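Local coordinates for cell envelope-related transcriptional attenuator domain-containing protein (PDB 3OKZ) that is of unknown function but, as a LytR/CpsA/Psr family member, probably helps attach glycopolymers to the Gram-positive cell wall, at residues 43-48 / 83-88; 58-63 / 272-277; 124-129 / 207-212; 166-171 / 187-192. One frame throughout, in Å; residues are numbered along the deposited sequence.

Interaction 1 of 4, residues 43-48 / 83-88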
# COMPACT_ATOMS: atom_id res chain seq x y z
N ASP A 43 -1.81 -6.52 4.47
CA ASP A 43 -2.06 -5.70 5.64
C ASP A 43 -2.16 -4.24 5.21
O ASP A 43 -2.69 -3.40 5.93
CB ASP A 43 -0.93 -5.87 6.64
CG ASP A 43 -1.31 -5.42 8.02
OD1 ASP A 43 -2.28 -5.98 8.57
OD2 ASP A 43 -0.64 -4.51 8.55
N SER A 44 -1.64 -3.96 4.02
CA SER A 44 -1.66 -2.62 3.47
C SER A 44 -1.30 -2.62 2.00
O SER A 44 -0.48 -3.42 1.55
CB SER A 44 -0.67 -1.73 4.20
OG SER A 44 -0.77 -0.41 3.70
N MSE A 45 -1.92 -1.72 1.25
CA MSE A 45 -1.63 -1.62 -0.15
C MSE A 45 -1.61 -0.18 -0.56
O MSE A 45 -2.59 0.52 -0.39
CB MSE A 45 -2.64 -2.39 -0.96
CG MSE A 45 -2.21 -3.81 -1.22
SE MSE A 45 -3.38 -4.66 -2.43
CE MSE A 45 -4.83 -5.02 -1.20
N ILE A 46 -0.48 0.26 -1.09
CA ILE A 46 -0.34 1.64 -1.52
C ILE A 46 0.32 1.70 -2.87
O ILE A 46 1.39 1.11 -3.06
CB ILE A 46 0.53 2.48 -0.56
CG1 ILE A 46 0.09 2.26 0.89
CG2 ILE A 46 0.42 3.94 -0.92
CD1 ILE A 46 0.58 0.95 1.46
N LEU A 47 -0.32 2.39 -3.80
CA LEU A 47 0.22 2.54 -5.15
C LEU A 47 1.03 3.83 -5.08
O LEU A 47 0.49 4.90 -4.79
CB LEU A 47 -0.92 2.65 -6.17
CG LEU A 47 -0.60 2.49 -7.67
CD1 LEU A 47 -0.07 3.80 -8.26
CD2 LEU A 47 0.39 1.35 -7.85
N VAL A 48 2.33 3.72 -5.33
CA VAL A 48 3.21 4.89 -5.26
C VAL A 48 3.69 5.36 -6.62
O VAL A 48 4.08 4.55 -7.47
CB VAL A 48 4.46 4.58 -4.41
CG1 VAL A 48 5.11 5.89 -3.96
CG2 VAL A 48 4.10 3.70 -3.22
N ALA A 83 -14.88 -10.51 -4.71
CA ALA A 83 -14.47 -10.56 -3.31
C ALA A 83 -13.95 -9.19 -2.90
O ALA A 83 -14.06 -8.23 -3.66
CB ALA A 83 -13.37 -11.60 -3.15
N LYS A 84 -13.40 -9.10 -1.70
CA LYS A 84 -12.84 -7.85 -1.24
C LYS A 84 -11.45 -7.80 -1.88
O LYS A 84 -10.84 -8.85 -2.11
CB LYS A 84 -12.69 -7.81 0.29
CG LYS A 84 -13.98 -7.64 1.11
CD LYS A 84 -13.63 -7.57 2.61
CE LYS A 84 -14.83 -7.30 3.51
NZ LYS A 84 -15.78 -8.45 3.58
N LEU A 85 -10.96 -6.60 -2.17
CA LEU A 85 -9.63 -6.42 -2.77
C LEU A 85 -8.56 -7.07 -1.90
O LEU A 85 -7.47 -7.42 -2.37
CB LEU A 85 -9.30 -4.93 -2.88
CG LEU A 85 -7.90 -4.63 -3.39
CD1 LEU A 85 -7.80 -5.20 -4.79
CD2 LEU A 85 -7.60 -3.10 -3.40
N ASN A 86 -8.88 -7.20 -0.62
CA ASN A 86 -7.98 -7.78 0.35
C ASN A 86 -7.64 -9.24 0.01
O ASN A 86 -6.54 -9.71 0.29
CB ASN A 86 -8.65 -7.70 1.73
CG ASN A 86 -7.78 -8.24 2.84
OD1 ASN A 86 -6.74 -7.67 3.17
ND2 ASN A 86 -8.21 -9.35 3.44
N ALA A 87 -8.59 -9.93 -0.64
CA ALA A 87 -8.43 -11.34 -0.99
C ALA A 87 -7.48 -11.71 -2.12
O ALA A 87 -7.18 -12.89 -2.30
CB ALA A 87 -9.80 -11.96 -1.26
N ALA A 88 -7.02 -10.73 -2.90
CA ALA A 88 -6.10 -11.03 -3.99
C ALA A 88 -4.84 -11.70 -3.44
O ALA A 88 -4.54 -12.85 -3.77
CB ALA A 88 -5.74 -9.77 -4.73

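Interaction 2 of 4, residues 58-63 / 272-277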
# COMPACT_ATOMS: atom_id res chain seq x y z
N THR A 58 3.46 10.75 -5.11
CA THR A 58 2.10 10.62 -4.61
C THR A 58 1.87 9.21 -4.09
O THR A 58 2.41 8.25 -4.63
CB THR A 58 1.06 10.86 -5.71
OG1 THR A 58 0.99 9.71 -6.56
CG2 THR A 58 1.43 12.10 -6.53
N MSE A 59 1.08 9.11 -3.03
CA MSE A 59 0.75 7.82 -2.44
C MSE A 59 -0.74 7.63 -2.34
O MSE A 59 -1.43 8.42 -1.70
CB MSE A 59 1.32 7.71 -1.05
CG MSE A 59 2.81 7.84 -0.97
SE MSE A 59 3.30 7.46 0.82
CE MSE A 59 3.66 5.58 0.60
N THR A 60 -1.23 6.58 -2.96
CA THR A 60 -2.64 6.29 -2.91
C THR A 60 -2.91 4.96 -2.20
O THR A 60 -2.53 3.88 -2.67
CB THR A 60 -3.24 6.34 -4.32
OG1 THR A 60 -3.10 7.67 -4.84
CG2 THR A 60 -4.73 5.99 -4.31
N SER A 61 -3.53 5.05 -1.02
CA SER A 61 -3.88 3.88 -0.23
C SER A 61 -5.09 3.22 -0.88
O SER A 61 -6.00 3.91 -1.35
CB SER A 61 -4.21 4.31 1.21
OG SER A 61 -3.15 5.03 1.81
N LEU A 62 -5.12 1.90 -0.90
CA LEU A 62 -6.22 1.18 -1.53
C LEU A 62 -7.03 0.39 -0.51
O LEU A 62 -6.56 -0.62 0.01
CB LEU A 62 -5.65 0.24 -2.60
CG LEU A 62 -4.55 0.87 -3.46
CD1 LEU A 62 -3.96 -0.15 -4.46
CD2 LEU A 62 -5.14 2.07 -4.19
N GLU A 63 -8.25 0.86 -0.26
CA GLU A 63 -9.16 0.25 0.71
C GLU A 63 -9.34 -1.25 0.52
O GLU A 63 -9.88 -1.70 -0.48
CB GLU A 63 -10.53 0.94 0.63
CG GLU A 63 -11.57 0.32 1.55
CD GLU A 63 -11.05 0.14 2.96
OE1 GLU A 63 -10.63 1.14 3.58
OE2 GLU A 63 -11.07 -1.01 3.46
N ASN A 272 -6.76 8.49 -13.70
CA ASN A 272 -6.16 9.55 -14.50
C ASN A 272 -5.21 10.45 -13.72
O ASN A 272 -4.22 10.94 -14.27
CB ASN A 272 -7.27 10.37 -15.17
CG ASN A 272 -8.12 9.53 -16.14
OD1 ASN A 272 -9.10 10.02 -16.70
ND2 ASN A 272 -7.72 8.26 -16.35
N ARG A 273 -5.51 10.68 -12.44
CA ARG A 273 -4.66 11.51 -11.60
C ARG A 273 -3.32 10.78 -11.52
O ARG A 273 -2.25 11.38 -11.67
CB ARG A 273 -5.28 11.64 -10.20
CG ARG A 273 -4.61 12.65 -9.28
CD ARG A 273 -3.77 11.96 -8.22
NE ARG A 273 -4.53 10.96 -7.46
CZ ARG A 273 -5.65 11.20 -6.79
NH1 ARG A 273 -6.17 12.42 -6.75
NH2 ARG A 273 -6.26 10.21 -6.14
N ILE A 274 -3.39 9.47 -11.30
CA ILE A 274 -2.19 8.64 -11.24
C ILE A 274 -1.54 8.59 -12.62
O ILE A 274 -0.32 8.76 -12.74
CB ILE A 274 -2.53 7.21 -10.78
CG1 ILE A 274 -2.99 7.22 -9.33
CG2 ILE A 274 -1.33 6.31 -10.96
CD1 ILE A 274 -3.13 5.84 -8.71
N LYS A 275 -2.34 8.36 -13.65
CA LYS A 275 -1.83 8.31 -15.02
C LYS A 275 -1.05 9.57 -15.38
O LYS A 275 0.03 9.48 -15.97
CB LYS A 275 -2.98 8.10 -16.01
CG LYS A 275 -3.45 6.66 -16.06
CD LYS A 275 -4.72 6.49 -16.85
CE LYS A 275 -5.09 5.01 -16.93
NZ LYS A 275 -6.47 4.81 -17.42
N LYS A 276 -1.58 10.73 -15.01
CA LYS A 276 -0.88 11.98 -15.30
C LYS A 276 0.51 11.95 -14.65
O LYS A 276 1.46 12.52 -15.19
CB LYS A 276 -1.66 13.18 -14.77
CG LYS A 276 -0.93 14.51 -14.96
CD LYS A 276 -1.57 15.66 -14.19
CE LYS A 276 -3.00 15.95 -14.66
NZ LYS A 276 -3.62 17.09 -13.92
N GLU A 277 0.62 11.30 -13.49
CA GLU A 277 1.89 11.21 -12.77
C GLU A 277 2.92 10.36 -13.50
O GLU A 277 4.10 10.72 -13.53
CB GLU A 277 1.68 10.60 -11.38
CG GLU A 277 0.84 11.44 -10.46
CD GLU A 277 1.34 12.87 -10.39
OE1 GLU A 277 2.58 13.05 -10.38
OE2 GLU A 277 0.50 13.79 -10.35

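Interaction 3 of 4, residues 124-129 / 207-212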
# COMPACT_ATOMS: atom_id res chain seq x y z
N VAL A 124 11.57 1.04 11.08
CA VAL A 124 11.39 2.19 11.94
C VAL A 124 12.58 2.29 12.90
O VAL A 124 13.22 3.34 13.00
CB VAL A 124 10.08 2.08 12.75
CG1 VAL A 124 10.05 3.14 13.84
CG2 VAL A 124 8.89 2.23 11.82
N ASN A 125 12.89 1.20 13.59
CA ASN A 125 14.00 1.21 14.53
C ASN A 125 15.34 1.55 13.88
O ASN A 125 16.18 2.21 14.49
CB ASN A 125 14.11 -0.14 15.26
CG ASN A 125 13.02 -0.32 16.35
OD1 ASN A 125 12.55 0.64 16.97
ND2 ASN A 125 12.64 -1.57 16.60
N ALA A 126 15.53 1.13 12.64
CA ALA A 126 16.78 1.40 11.94
C ALA A 126 17.06 2.89 11.76
O ALA A 126 18.22 3.29 11.70
CB ALA A 126 16.78 0.72 10.61
N VAL A 127 16.02 3.71 11.66
CA VAL A 127 16.23 5.15 11.49
C VAL A 127 16.10 5.82 12.85
O VAL A 127 15.74 7.00 12.95
CB VAL A 127 15.22 5.79 10.49
CG1 VAL A 127 15.25 5.03 9.19
CG2 VAL A 127 13.81 5.81 11.07
N GLY A 128 16.38 5.07 13.90
CA GLY A 128 16.29 5.63 15.24
C GLY A 128 14.89 6.03 15.66
O GLY A 128 14.69 7.04 16.33
N GLY A 129 13.91 5.23 15.26
CA GLY A 129 12.52 5.49 15.61
C GLY A 129 11.92 6.75 15.04
O GLY A 129 12.63 7.57 14.43
N LYS A 207 22.58 1.75 2.37
CA LYS A 207 22.92 0.35 2.20
C LYS A 207 22.61 -0.41 3.47
O LYS A 207 21.96 -1.45 3.45
CB LYS A 207 24.41 0.19 1.89
CG LYS A 207 24.81 0.60 0.48
CD LYS A 207 26.22 0.11 0.17
CE LYS A 207 26.63 0.44 -1.25
NZ LYS A 207 27.99 -0.08 -1.53
N LYS A 208 23.07 0.14 4.59
CA LYS A 208 22.88 -0.49 5.89
C LYS A 208 21.41 -0.70 6.20
O LYS A 208 21.01 -1.75 6.68
CB LYS A 208 23.53 0.36 6.99
CG LYS A 208 25.06 0.37 6.98
CD LYS A 208 25.63 0.78 8.35
CE LYS A 208 27.15 0.77 8.38
NZ LYS A 208 27.78 1.85 7.56
N ILE A 209 20.61 0.31 5.90
CA ILE A 209 19.20 0.22 6.16
C ILE A 209 18.49 -0.81 5.29
O ILE A 209 17.73 -1.64 5.80
CB ILE A 209 18.54 1.60 6.00
CG1 ILE A 209 19.01 2.49 7.15
CG2 ILE A 209 17.02 1.47 5.98
CD1 ILE A 209 18.56 3.93 7.07
N LEU A 210 18.73 -0.79 3.98
CA LEU A 210 18.05 -1.74 3.12
C LEU A 210 18.48 -3.18 3.36
O LEU A 210 17.79 -4.11 2.96
CB LEU A 210 18.25 -1.38 1.64
CG LEU A 210 17.62 -0.03 1.22
CD1 LEU A 210 17.73 0.12 -0.29
CD2 LEU A 210 16.16 0.06 1.65
N SER A 211 19.60 -3.36 4.05
CA SER A 211 20.11 -4.68 4.37
C SER A 211 19.56 -5.10 5.74
O SER A 211 19.43 -6.29 6.04
CB SER A 211 21.64 -4.66 4.43
OG SER A 211 22.07 -4.66 5.77
N ALA A 212 19.27 -4.09 6.56
CA ALA A 212 18.69 -4.30 7.89
C ALA A 212 17.29 -4.90 7.74
O ALA A 212 16.84 -5.66 8.60
CB ALA A 212 18.59 -2.96 8.65

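Interaction 4 of 4, residues 166-171 / 187-192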
# COMPACT_ATOMS: atom_id res chain seq x y z
N LEU A 166 4.18 -0.27 14.73
CA LEU A 166 3.31 -1.29 14.15
C LEU A 166 1.90 -1.11 14.73
O LEU A 166 0.93 -1.04 13.97
CB LEU A 166 3.84 -2.69 14.48
CG LEU A 166 2.95 -3.88 14.10
CD1 LEU A 166 2.63 -3.83 12.62
CD2 LEU A 166 3.66 -5.18 14.42
N VAL A 167 1.81 -1.03 16.05
CA VAL A 167 0.52 -0.85 16.73
C VAL A 167 -0.18 0.43 16.27
O VAL A 167 -1.39 0.44 16.07
CB VAL A 167 0.71 -0.81 18.28
CG1 VAL A 167 -0.65 -0.64 18.97
CG2 VAL A 167 1.36 -2.12 18.77
N TYR A 168 0.60 1.49 16.06
CA TYR A 168 0.05 2.76 15.61
C TYR A 168 -0.55 2.69 14.21
O TYR A 168 -1.47 3.44 13.89
CB TYR A 168 1.14 3.82 15.64
CG TYR A 168 0.67 5.22 15.29
CD1 TYR A 168 -0.09 5.96 16.19
CD2 TYR A 168 1.03 5.81 14.08
CE1 TYR A 168 -0.48 7.25 15.89
CE2 TYR A 168 0.63 7.11 13.77
CZ TYR A 168 -0.11 7.82 14.68
OH TYR A 168 -0.46 9.12 14.40
N SER A 169 -0.05 1.80 13.37
CA SER A 169 -0.58 1.71 12.02
C SER A 169 -1.58 0.57 11.82
O SER A 169 -2.03 0.33 10.70
CB SER A 169 0.55 1.57 11.01
OG SER A 169 1.38 0.48 11.35
N ARG A 170 -1.93 -0.13 12.89
CA ARG A 170 -2.90 -1.21 12.77
C ARG A 170 -4.21 -0.82 13.45
O ARG A 170 -5.29 -1.25 13.04
CB ARG A 170 -2.36 -2.49 13.41
CG ARG A 170 -1.52 -3.37 12.50
CD ARG A 170 -0.91 -4.50 13.31
NE ARG A 170 -0.54 -5.65 12.49
CZ ARG A 170 -1.39 -6.35 11.75
NH1 ARG A 170 -2.68 -6.01 11.73
NH2 ARG A 170 -0.97 -7.38 11.04
N MSE A 171 -4.12 -0.01 14.50
CA MSE A 171 -5.28 0.42 15.26
C MSE A 171 -6.42 0.79 14.31
O MSE A 171 -6.22 1.47 13.31
CB MSE A 171 -4.92 1.61 16.16
CG MSE A 171 -5.96 1.89 17.24
SE MSE A 171 -7.69 2.62 16.65
CE MSE A 171 -7.34 4.50 16.96
N ARG A 187 0.04 5.71 6.19
CA ARG A 187 0.78 6.57 5.28
C ARG A 187 1.79 7.40 6.06
O ARG A 187 2.92 7.61 5.63
CB ARG A 187 -0.17 7.50 4.53
CG ARG A 187 -1.05 6.82 3.48
CD ARG A 187 -2.09 7.81 2.96
NE ARG A 187 -3.46 7.35 3.18
CZ ARG A 187 -4.49 8.17 3.36
NH1 ARG A 187 -4.30 9.48 3.34
NH2 ARG A 187 -5.71 7.68 3.55
N GLU A 188 1.38 7.86 7.23
CA GLU A 188 2.23 8.65 8.09
C GLU A 188 3.51 7.91 8.42
O GLU A 188 4.60 8.43 8.20
CB GLU A 188 1.48 8.96 9.38
CG GLU A 188 2.22 9.84 10.36
CD GLU A 188 1.37 10.10 11.58
OE1 GLU A 188 0.13 10.09 11.44
OE2 GLU A 188 1.94 10.32 12.68
N VAL A 189 3.38 6.70 8.96
CA VAL A 189 4.56 5.93 9.32
C VAL A 189 5.49 5.78 8.11
O VAL A 189 6.71 5.93 8.23
CB VAL A 189 4.18 4.54 9.90
CG1 VAL A 189 5.42 3.82 10.42
CG2 VAL A 189 3.20 4.70 11.05
N ILE A 190 4.93 5.49 6.94
CA ILE A 190 5.74 5.33 5.74
C ILE A 190 6.48 6.61 5.41
O ILE A 190 7.71 6.62 5.26
CB ILE A 190 4.88 4.88 4.53
CG1 ILE A 190 4.79 3.36 4.50
CG2 ILE A 190 5.51 5.34 3.21
CD1 ILE A 190 6.14 2.69 4.33
N GLN A 191 5.73 7.71 5.30
CA GLN A 191 6.31 9.01 4.98
C GLN A 191 7.41 9.43 5.93
O GLN A 191 8.45 9.93 5.50
CB GLN A 191 5.23 10.08 4.96
CG GLN A 191 4.16 9.85 3.92
CD GLN A 191 3.01 10.81 4.07
OE1 GLN A 191 3.20 12.03 4.04
NE2 GLN A 191 1.81 10.28 4.25
N LYS A 192 7.18 9.23 7.23
CA LYS A 192 8.16 9.62 8.23
C LYS A 192 9.45 8.81 8.19
O LYS A 192 10.54 9.36 8.35
CB LYS A 192 7.53 9.55 9.62
CG LYS A 192 6.48 10.65 9.86
CD LYS A 192 6.07 10.78 11.34
CE LYS A 192 5.26 12.05 11.53
NZ LYS A 192 4.64 12.16 12.86

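Interaction 1 of 4, residues 43-48 / 83-88
M45 lies in extended strand backbone (phi -141°, psi 121°), and L85 faces it from the second position of a type I turn that runs from K84 to A87 and is closed by A87 N to K84 O at 2.9 Å. The contact is small, with 119 Å² buried in total, and rests on one long side chain. M45, a selenomethionine in this crystal, reaches across with its terminal methyl. The bend at its third torsion, chi3 -78°, turns CE onto L85, where it lies 3.8 Å from L85 CG and 4.0 Å from L85 CD2. The same methyl comes within 3.8 Å of L85 O, so it touches the main chain of the turn as well as the leucine branch. The two side chains approach at a slant. N86 adds some burial beside them. M45 also touches V101 of helix 93-105 and L85 touches T100, so the pair lies where the sheet meets that helix. At the head of the strand D43 and S44 form a classic beta bulge opposite G26. D43 forms a salt bridge with R170 and long, weak ion pairs with R64 and R182, a cluster that probably lies near the polyprenyl-pyrophosphate pocket known from relatives of the LytR/CpsA/Psr fold.

Interaction 2 of 4, residues 58-63 / 272-277
T58 and E277 are brought together by two rotations: chi1 of T58 (76°) sets CG2 beside its backbone N, facing the helix, and chi2 of E277 (-51°) bends the glutamate chain. As a result T58 CG2 packs on the end of that chain, 4.0 Å from the methylene E277 CG and 3.9 Å from the carboxylate carbon E277 CD, the two side chains arriving from opposite directions. The threonine hydroxyl forms a hydrogen bond to T49 OG1 on the adjacent strand, while the methyl meets the glutamate. Two residues along, the approaches of T60 are longer: its OG1 is 4.3 Å from R273 NH2, too far for a hydrogen bond, and also 4.3 Å from I274 CD1, with the guanidinium set obliquely. R273 makes a cation-pi contact with Y244. The backbones stay well apart, T58 CA to I274 CA measuring 8.1 Å, and the segment axes approach to 10.5 Å at 149°, a roughly antiparallel course. Helix 264-277 therefore lies over strand 56-62 and its two neighbours: I274 and E277 reach T49 of strand 41-51, while Y244 belongs to strand 241-252. Helix 178-200 meets this strand through M59 and S61, which make no contact with 272-277.

Interaction 3 of 4, residues 124-129 / 207-212
I209, A126 and V127 carry this contact, burying 46, 42 and 21 Å² respectively, and the contacts are all between apolar side chains. I209 is the shared partner. Its CG1 lies 4.5 Å from A126 CB, while the next carbon, CD1, comes to 4.1 Å from V127 CG1. One isoleucine branch thus touches two consecutive residues, first the alanine methyl and then the valine. The first torsion of I209 (-69°) sets CG1 beside its backbone N, and the chain then runs on extended (chi2 174°), which carries the terminal methyl past A126 to the valine. V127 meets it at about a right angle, with CG1 doing the touching. The small A126 allows a close backbone approach, A126 CA to I209 CA being 6.4 Å, the shortest such separation between the segments.

V127 is the first residue past the helical backbone, where a Schellman motif ends the helix. G129 N bonds to V124 O at 3.0 Å and G128 N to N125 O at 2.9 Å, with G128, at positive phi, as the C-prime residue. V124 O also accepts from V127 N. In the other segment, S211 OG returns to K208 O at 3.2 Å.

Within the fold, the end of helix 117-126 is set against helix 203-212. Helix 178-200 is the third member: V124 packs on its V193, V127 on I197 and I209 on L200, while K196 donates to V127 O.

Interaction 4 of 4, residues 166-171 / 187-192
Y168, at the last turn of helix 162-168, reaches helix 178-200 edge first. From CB, with CG anti to the backbone N (chi1 -175°), the side chain heads for the other helix. The first ring atom to touch it is CD2, which meets V189 CG2 at 3.9 Å; that methyl lies at the ring edge, in its plane. Further out, CE2 is 3.6 Å from E188 OE2. At the tip, Y168 OH stands 3.2 Å from E188 OE1, a weak hydrogen bond whose proton has a second acceptor within range, since OE2 is equally distant. The carboxylate plane is turned 74° from that of the ring. E188 OE2 is also held within its own helix by a salt bridge from K192 NZ at 3.3 Å, on the anti side and 33° out of the carboxylate plane. S169 completes the apolar part: its CB is 4.1 Å from V189 CG2, so this valine methyl lies against two successive residues. Beyond the two segments, V132 of strand 130-134 touches Y168, E188 and K192, and I130 touches V189. Helix 117-126 packs on L166 and S169, and R185 of helix 178-200 donates to Y168 O.

In the fold
From the N terminus, interaction 1 opens on strand 41-51 and closes at 83-88. Interaction 2 opens within that loop, at 58-63, and closes far downstream at 272-277, so the two cross; their strands are sheet neighbours, with L47 N probably hydrogen-bonded to T60 O. Interaction 3 spans 124-129 to 207-212 inside the loop of interaction 2, and interaction 4 nests inside interaction 3. Both follow interaction 1 in series. M59 meets I190 between 2 and 4, and V124 meets V189 between 3 and 4. Interactions 1 and 2 tie the central sheet to 83-88 and to helix 264-277, while 3 and 4 join helices 117-126, 162-168, 178-200 and 203-212 to one another.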